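DyP2 (Amycolatopsis sp. ATCC 39116, PDB 4G2C) is a haem-containing dye-decolourising peroxidase from a lignin-reactive bacterium, probably oxidising dyes and other substrates with hydrogen peroxide. Local coordinates at residues A[268-279]-A[473-484]. Numbering follows the deposited sequence.
Sequences GSYFVFRKLEQN and AVTMKGGEYFFM. With HEM (protoporphyrin IX containing Fe), chain C.
Y270 and F483 meet near one end of an antiparallel strand pair, 268-278 with 474-484, as a T-shaped stack. Backbone hydrogen bonds run along the pair, from S269 with M484 to N279 N with A473 O. F483 turns its edge to the Y270 ring, with CD1 of F483 3.7 Å above the ring plane and the planes at 62°. On the other face of the sheet, M484 makes a Met-aromatic contact, SD lying 4.3 Å from the F271 ring centroid. V272 CG1 touches the edge of the Y481 ring. A side chain at G479 would clash with F273 O.

M476 crosses R274 at about a right angle. Its chain bends at chi2 (64°), which brings SD over the centre of the guanidinium face, 3.9 Å above the plane. Water 1 lies at the guanidinium edge, 2.8 Å from R274 NH1, and links it to Y481 OH. R274 also forms a salt bridge with D150. A leucine at R274 would probably leave D150 without its charged mate and break the water link to Y481. Buried L276, Q278 and V474 line the haem pocket, V474 CG2 lying 3.7 Å from haem CBB.

The solvent side is looser. E277 OE2 and K477 NZ stay 4.5 Å apart, beyond a salt bridge, and water 3 joins the two side chains, its bond to K477 weak. E277 OE2 is held by D400 N.

Strand 267-278 pairs with 402-409 along its other edge. F416 of helix 416-424 packs on V272, R274 and Y481, while L169 and V167 of strand 166-172 meet F271 and F482.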
loop_
_atom_site.group_PDB
_atom_site.type_symbol
_atom_site.label_atom_id
_atom_site.label_comp_id
_atom_site.label_asym_id
_atom_site.label_seq_id
_atom_site.Cartn_x
_atom_site.Cartn_y
_atom_site.Cartn_z
ATOM N N GLY A 268 -17.063 2.073 -6.560
ATOM C CA GLY A 268 -15.698 1.749 -6.929
ATOM C C GLY A 268 -14.678 2.407 -6.012
ATOM O O GLY A 268 -15.027 2.935 -4.953
ATOM N N SER A 269 -13.414 2.361 -6.421
ATOM C CA SER A 269 -12.357 3.001 -5.672
ATOM C C SER A 269 -11.197 3.397 -6.594
ATOM O O SER A 269 -10.910 2.701 -7.563
ATOM C CB SER A 269 -11.878 2.060 -4.555
ATOM O OG SER A 269 -11.006 2.733 -3.668
ATOM N N TYR A 270 -10.548 4.521 -6.284
ATOM C CA TYR A 270 -9.302 4.934 -6.937
ATOM C C TYR A 270 -8.098 4.077 -6.507
ATOM O O TYR A 270 -7.982 3.645 -5.335
ATOM C CB TYR A 270 -9.001 6.414 -6.668
ATOM C CG TYR A 270 -10.040 7.339 -7.215
ATOM C CD1 TYR A 270 -10.062 7.675 -8.571
ATOM C CD2 TYR A 270 -11.022 7.872 -6.387
ATOM C CE1 TYR A 270 -11.031 8.527 -9.078
ATOM C CE2 TYR A 270 -11.982 8.720 -6.877
ATOM C CZ TYR A 270 -11.990 9.040 -8.221
ATOM O OH TYR A 270 -12.958 9.888 -8.713
ATOM N N PHE A 271 -7.204 3.849 -7.464
ATOM C CA PHE A 271 -6.139 2.856 -7.314
ATOM C C PHE A 271 -4.814 3.470 -7.712
ATOM O O PHE A 271 -4.678 3.982 -8.823
ATOM C CB PHE A 271 -6.460 1.648 -8.200
ATOM C CG PHE A 271 -5.477 0.508 -8.097
ATOM C CD1 PHE A 271 -5.392 -0.257 -6.943
ATOM C CD2 PHE A 271 -4.673 0.169 -9.184
ATOM C CE1 PHE A 271 -4.506 -1.309 -6.867
ATOM C CE2 PHE A 271 -3.792 -0.887 -9.119
ATOM C CZ PHE A 271 -3.703 -1.628 -7.962
ATOM N N VAL A 272 -3.853 3.450 -6.792
ATOM C CA VAL A 272 -2.496 3.921 -7.075
ATOM C C VAL A 272 -1.637 2.719 -7.386
ATOM O O VAL A 272 -1.598 1.785 -6.595
ATOM C CB VAL A 272 -1.836 4.603 -5.853
ATOM C CG1 VAL A 272 -0.562 5.346 -6.278
ATOM C CG2 VAL A 272 -2.796 5.534 -5.158
ATOM N N PHE A 273 -0.964 2.732 -8.536
ATOM C CA PHE A 273 0.099 1.761 -8.818
ATOM C C PHE A 273 1.421 2.499 -9.014
ATOM O O PHE A 273 1.513 3.397 -9.856
ATOM C CB PHE A 273 -0.217 0.910 -10.061
ATOM C CG PHE A 273 0.782 -0.189 -10.302
ATOM C CD1 PHE A 273 2.040 0.100 -10.808
ATOM C CD2 PHE A 273 0.480 -1.506 -9.989
ATOM C CE1 PHE A 273 2.981 -0.909 -11.008
ATOM C CE2 PHE A 273 1.410 -2.519 -10.188
ATOM C CZ PHE A 273 2.660 -2.216 -10.699
ATOM N N ARG A 274 2.433 2.144 -8.222
ATOM C CA ARG A 274 3.772 2.732 -8.349
ATOM C C ARG A 274 4.851 1.649 -8.166
ATOM O O ARG A 274 4.903 0.990 -7.122
ATOM C CB ARG A 274 3.993 3.824 -7.295
ATOM C CG ARG A 274 3.445 5.207 -7.616
ATOM C CD ARG A 274 3.302 6.068 -6.343
ATOM N NE ARG A 274 4.575 6.628 -5.874
ATOM C CZ ARG A 274 5.100 7.748 -6.364
ATOM N NH1 ARG A 274 4.457 8.397 -7.319
ATOM N NH2 ARG A 274 6.256 8.223 -5.911
ATOM N N LYS A 275 5.717 1.479 -9.166
ATOM C CA LYS A 275 6.806 0.500 -9.085
ATOM C C LYS A 275 7.981 1.155 -8.390
ATOM O O LYS A 275 8.534 2.147 -8.886
ATOM C CB LYS A 275 7.228 0.022 -10.483
ATOM C CG LYS A 275 8.151 -1.197 -10.490
ATOM C CD LYS A 275 8.642 -1.507 -11.899
ATOM C CE LYS A 275 9.468 -2.795 -11.941
ATOM N NZ LYS A 275 9.790 -3.256 -13.326
ATOM N N LEU A 276 8.343 0.614 -7.228
ATOM C CA LEU A 276 9.360 1.224 -6.379
ATOM C C LEU A 276 10.534 0.270 -6.244
ATOM O O LEU A 276 10.419 -0.804 -5.652
ATOM C CB LEU A 276 8.785 1.553 -4.991
ATOM C CG LEU A 276 7.499 2.387 -5.005
ATOM C CD1 LEU A 276 6.908 2.547 -3.604
ATOM C CD2 LEU A 276 7.738 3.758 -5.635
ATOM N N GLU A 277 11.667 0.664 -6.796
ATOM C CA GLU A 277 12.844 -0.177 -6.718
ATOM C C GLU A 277 13.539 0.021 -5.384
ATOM O O GLU A 277 13.720 1.152 -4.920
ATOM C CB GLU A 277 13.805 0.117 -7.871
ATOM C CG GLU A 277 14.887 -0.952 -8.034
ATOM C CD GLU A 277 15.861 -0.612 -9.139
ATOM O OE1 GLU A 277 16.669 0.321 -8.949
ATOM O OE2 GLU A 277 15.811 -1.273 -10.196
ATOM N N GLN A 278 13.930 -1.091 -4.775
ATOM C CA GLN A 278 14.628 -1.088 -3.496
ATOM C C GLN A 278 16.107 -1.493 -3.630
ATOM O O GLN A 278 16.416 -2.639 -3.949
ATOM C CB GLN A 278 13.941 -2.067 -2.546
ATOM C CG GLN A 278 12.498 -1.704 -2.189
ATOM C CD GLN A 278 11.921 -2.661 -1.157
ATOM O OE1 GLN A 278 11.203 -3.607 -1.496
ATOM N NE2 GLN A 278 12.240 -2.427 0.104
ATOM N N ASN A 279 17.017 -0.557 -3.385
ATOM C CA ASN A 279 18.427 -0.884 -3.286
ATOM C C ASN A 279 18.710 -1.371 -1.861
ATOM O O ASN A 279 19.101 -0.590 -0.985
ATOM C CB ASN A 279 19.283 0.338 -3.633
ATOM C CG ASN A 279 20.778 0.023 -3.677
ATOM O OD1 ASN A 279 21.259 -0.893 -3.016
ATOM N ND2 ASN A 279 21.509 0.786 -4.469
ATOM N N ALA A 473 17.165 5.028 -0.873
ATOM C CA ALA A 473 17.340 3.658 -1.370
ATOM C C ALA A 473 16.111 3.131 -2.101
ATOM O O ALA A 473 16.072 1.968 -2.519
ATOM C CB ALA A 473 17.738 2.708 -0.227
ATOM N N VAL A 474 15.102 3.983 -2.238
ATOM C CA VAL A 474 13.893 3.617 -2.961
ATOM C C VAL A 474 13.710 4.522 -4.173
ATOM O O VAL A 474 13.743 5.752 -4.057
ATOM C CB VAL A 474 12.656 3.672 -2.047
ATOM C CG1 VAL A 474 11.363 3.594 -2.868
ATOM C CG2 VAL A 474 12.731 2.557 -0.980
ATOM N N THR A 475 13.534 3.912 -5.339
ATOM C CA THR A 475 13.396 4.682 -6.572
ATOM C C THR A 475 12.094 4.402 -7.305
ATOM O O THR A 475 11.796 3.258 -7.653
ATOM C CB THR A 475 14.573 4.412 -7.550
ATOM O OG1 THR A 475 15.818 4.561 -6.859
ATOM C CG2 THR A 475 14.532 5.381 -8.732
ATOM N N MET A 476 11.332 5.461 -7.555
ATOM C CA MET A 476 10.086 5.371 -8.317
ATOM C C MET A 476 10.408 5.119 -9.793
ATOM O O MET A 476 11.066 5.943 -10.438
ATOM C CB MET A 476 9.289 6.674 -8.145
ATOM C CG MET A 476 8.231 6.973 -9.206
ATOM S SD MET A 476 6.927 5.745 -9.199
ATOM C CE MET A 476 5.695 6.566 -10.212
ATOM N N LYS A 477 9.940 3.986 -10.320
ATOM C CA LYS A 477 10.281 3.564 -11.686
ATOM C C LYS A 477 9.162 3.830 -12.687
ATOM O O LYS A 477 9.317 3.573 -13.880
ATOM C CB LYS A 477 10.621 2.068 -11.724
ATOM C CG LYS A 477 11.750 1.659 -10.810
ATOM C CD LYS A 477 13.040 2.390 -11.157
ATOM C CE LYS A 477 13.643 1.874 -12.453
ATOM N NZ LYS A 477 15.021 2.423 -12.641
ATOM N N GLY A 478 8.028 4.316 -12.194
ATOM C CA GLY A 478 6.875 4.567 -13.038
ATOM C C GLY A 478 5.606 4.052 -12.379
ATOM O O GLY A 478 5.646 3.143 -11.545
ATOM N N GLY A 479 4.469 4.623 -12.760
ATOM C CA GLY A 479 3.202 4.257 -12.155
ATOM C C GLY A 479 2.065 5.006 -12.798
ATOM O O GLY A 479 2.306 5.816 -13.700
ATOM N N GLU A 480 0.832 4.741 -12.353
ATOM C CA GLU A 480 -0.346 5.433 -12.899
ATOM C C GLU A 480 -1.529 5.376 -11.939
ATOM O O GLU A 480 -1.543 4.559 -11.007
ATOM C CB GLU A 480 -0.724 4.844 -14.278
ATOM C CG GLU A 480 -1.918 5.502 -14.970
ATOM C CD GLU A 480 -1.768 7.016 -15.163
ATOM O OE1 GLU A 480 -1.241 7.449 -16.211
ATOM O OE2 GLU A 480 -2.199 7.778 -14.277
ATOM N N TYR A 481 -2.520 6.241 -12.159
ATOM C CA TYR A 481 -3.742 6.224 -11.351
ATOM C C TYR A 481 -4.906 5.615 -12.119
ATOM O O TYR A 481 -5.084 5.889 -13.305
ATOM C CB TYR A 481 -4.154 7.633 -10.921
ATOM C CG TYR A 481 -3.176 8.371 -10.056
ATOM C CD1 TYR A 481 -2.512 7.732 -9.016
ATOM C CD2 TYR A 481 -2.911 9.723 -10.283
ATOM C CE1 TYR A 481 -1.614 8.425 -8.207
ATOM C CE2 TYR A 481 -2.018 10.424 -9.489
ATOM C CZ TYR A 481 -1.366 9.773 -8.448
ATOM O OH TYR A 481 -0.474 10.464 -7.648
ATOM N N PHE A 482 -5.712 4.821 -11.418
ATOM C CA PHE A 482 -6.836 4.101 -12.016
ATOM C C PHE A 482 -8.097 4.200 -11.130
ATOM O O PHE A 482 -8.067 4.721 -10.024
ATOM C CB PHE A 482 -6.498 2.615 -12.157
ATOM C CG PHE A 482 -5.265 2.312 -12.995
ATOM C CD1 PHE A 482 -3.991 2.382 -12.444
ATOM C CD2 PHE A 482 -5.393 1.885 -14.307
ATOM C CE1 PHE A 482 -2.868 2.070 -13.197
ATOM C CE2 PHE A 482 -4.279 1.574 -15.061
ATOM C CZ PHE A 482 -3.015 1.665 -14.511
ATOM N N PHE A 483 -9.198 3.657 -11.617
ATOM C CA PHE A 483 -10.395 3.518 -10.824
ATOM C C PHE A 483 -10.859 2.078 -11.020
ATOM O O PHE A 483 -10.995 1.628 -12.160
ATOM C CB PHE A 483 -11.451 4.507 -11.331
ATOM C CG PHE A 483 -12.711 4.539 -10.514
ATOM C CD1 PHE A 483 -12.730 5.143 -9.265
ATOM C CD2 PHE A 483 -13.882 3.993 -11.005
ATOM C CE1 PHE A 483 -13.902 5.182 -8.505
ATOM C CE2 PHE A 483 -15.058 4.037 -10.259
ATOM C CZ PHE A 483 -15.068 4.632 -9.006
ATOM N N MET A 484 -11.072 1.335 -9.937
ATOM C CA MET A 484 -11.762 0.056 -10.078
ATOM C C MET A 484 -13.262 0.319 -10.009
ATOM O O MET A 484 -13.793 0.666 -8.962
ATOM C CB MET A 484 -11.366 -0.981 -9.018
ATOM C CG MET A 484 -9.942 -0.933 -8.502
ATOM S SD MET A 484 -8.556 -1.092 -9.649
ATOM C CE MET A 484 -8.479 0.560 -10.309
HETATM C CHA HEM C . 3.912 0.681 6.934
HETATM C CHB HEM C . 7.793 -0.329 4.188
HETATM C CHC HEM C . 6.114 2.545 0.651
HETATM C CHD HEM C . 2.697 4.138 3.687
HETATM C C1A HEM C . 5.098 0.142 6.497
HETATM C C2A HEM C . 5.901 -0.818 7.226
HETATM C C3A HEM C . 6.964 -1.095 6.461
HETATM C C4A HEM C . 6.873 -0.327 5.231
HETATM C CMA HEM C . 8.107 -2.063 6.808
HETATM C CAA HEM C . 5.551 -1.396 8.626
HETATM C CBA HEM C . 4.597 -2.583 8.462
HETATM C CGA HEM C . 3.153 -2.144 8.382
HETATM O O1A HEM C . 2.670 -1.425 9.277
HETATM O O2A HEM C . 2.455 -2.512 7.415
HETATM C C1B HEM C . 7.706 0.358 2.985
HETATM C C2B HEM C . 8.638 0.313 1.860
HETATM C C3B HEM C . 8.154 1.114 0.890
HETATM C C4B HEM C . 6.906 1.673 1.350
HETATM C CMB HEM C . 9.957 -0.501 1.829
HETATM C CAB HEM C . 8.732 1.416 -0.510
HETATM C CBB HEM C . 9.613 0.591 -1.081
HETATM C C1C HEM C . 5.088 3.285 1.197
HETATM C C2C HEM C . 4.435 4.426 0.576
HETATM C C3C HEM C . 3.477 4.850 1.417
HETATM C C4C HEM C . 3.505 3.997 2.589
HETATM C CMC HEM C . 4.766 5.011 -0.827
HETATM C CAC HEM C . 2.528 6.058 1.232
HETATM C CBC HEM C . 2.824 7.057 0.386
HETATM C C1D HEM C . 2.671 3.328 4.803
HETATM C C2D HEM C . 1.648 3.383 5.814
HETATM C C3D HEM C . 2.034 2.292 6.800
HETATM C C4D HEM C . 3.241 1.703 6.312
HETATM C CMD HEM C . 0.435 4.328 5.859
HETATM C CAD HEM C . 1.328 1.908 8.085
HETATM C CBD HEM C . 1.703 3.008 9.057
HETATM C CGD HEM C . 0.887 2.716 10.285
HETATM O O1D HEM C . -0.364 2.644 10.155
HETATM O O2D HEM C . 1.507 2.512 11.364
HETATM N NA HEM C . 5.707 0.411 5.293
HETATM N NB HEM C . 6.668 1.195 2.625
HETATM N NC HEM C . 4.494 3.052 2.428
HETATM N ND HEM C . 3.581 2.331 5.135
HETATM FE FE HEM C . 5.282 1.846 3.930
HETATM O O HOH W 1 1.967 8.820 -8.485
HETATM O O HOH W 2 16.558 2.342 -5.578
HETATM O O HOH W 3 17.645 2.756 -10.463
#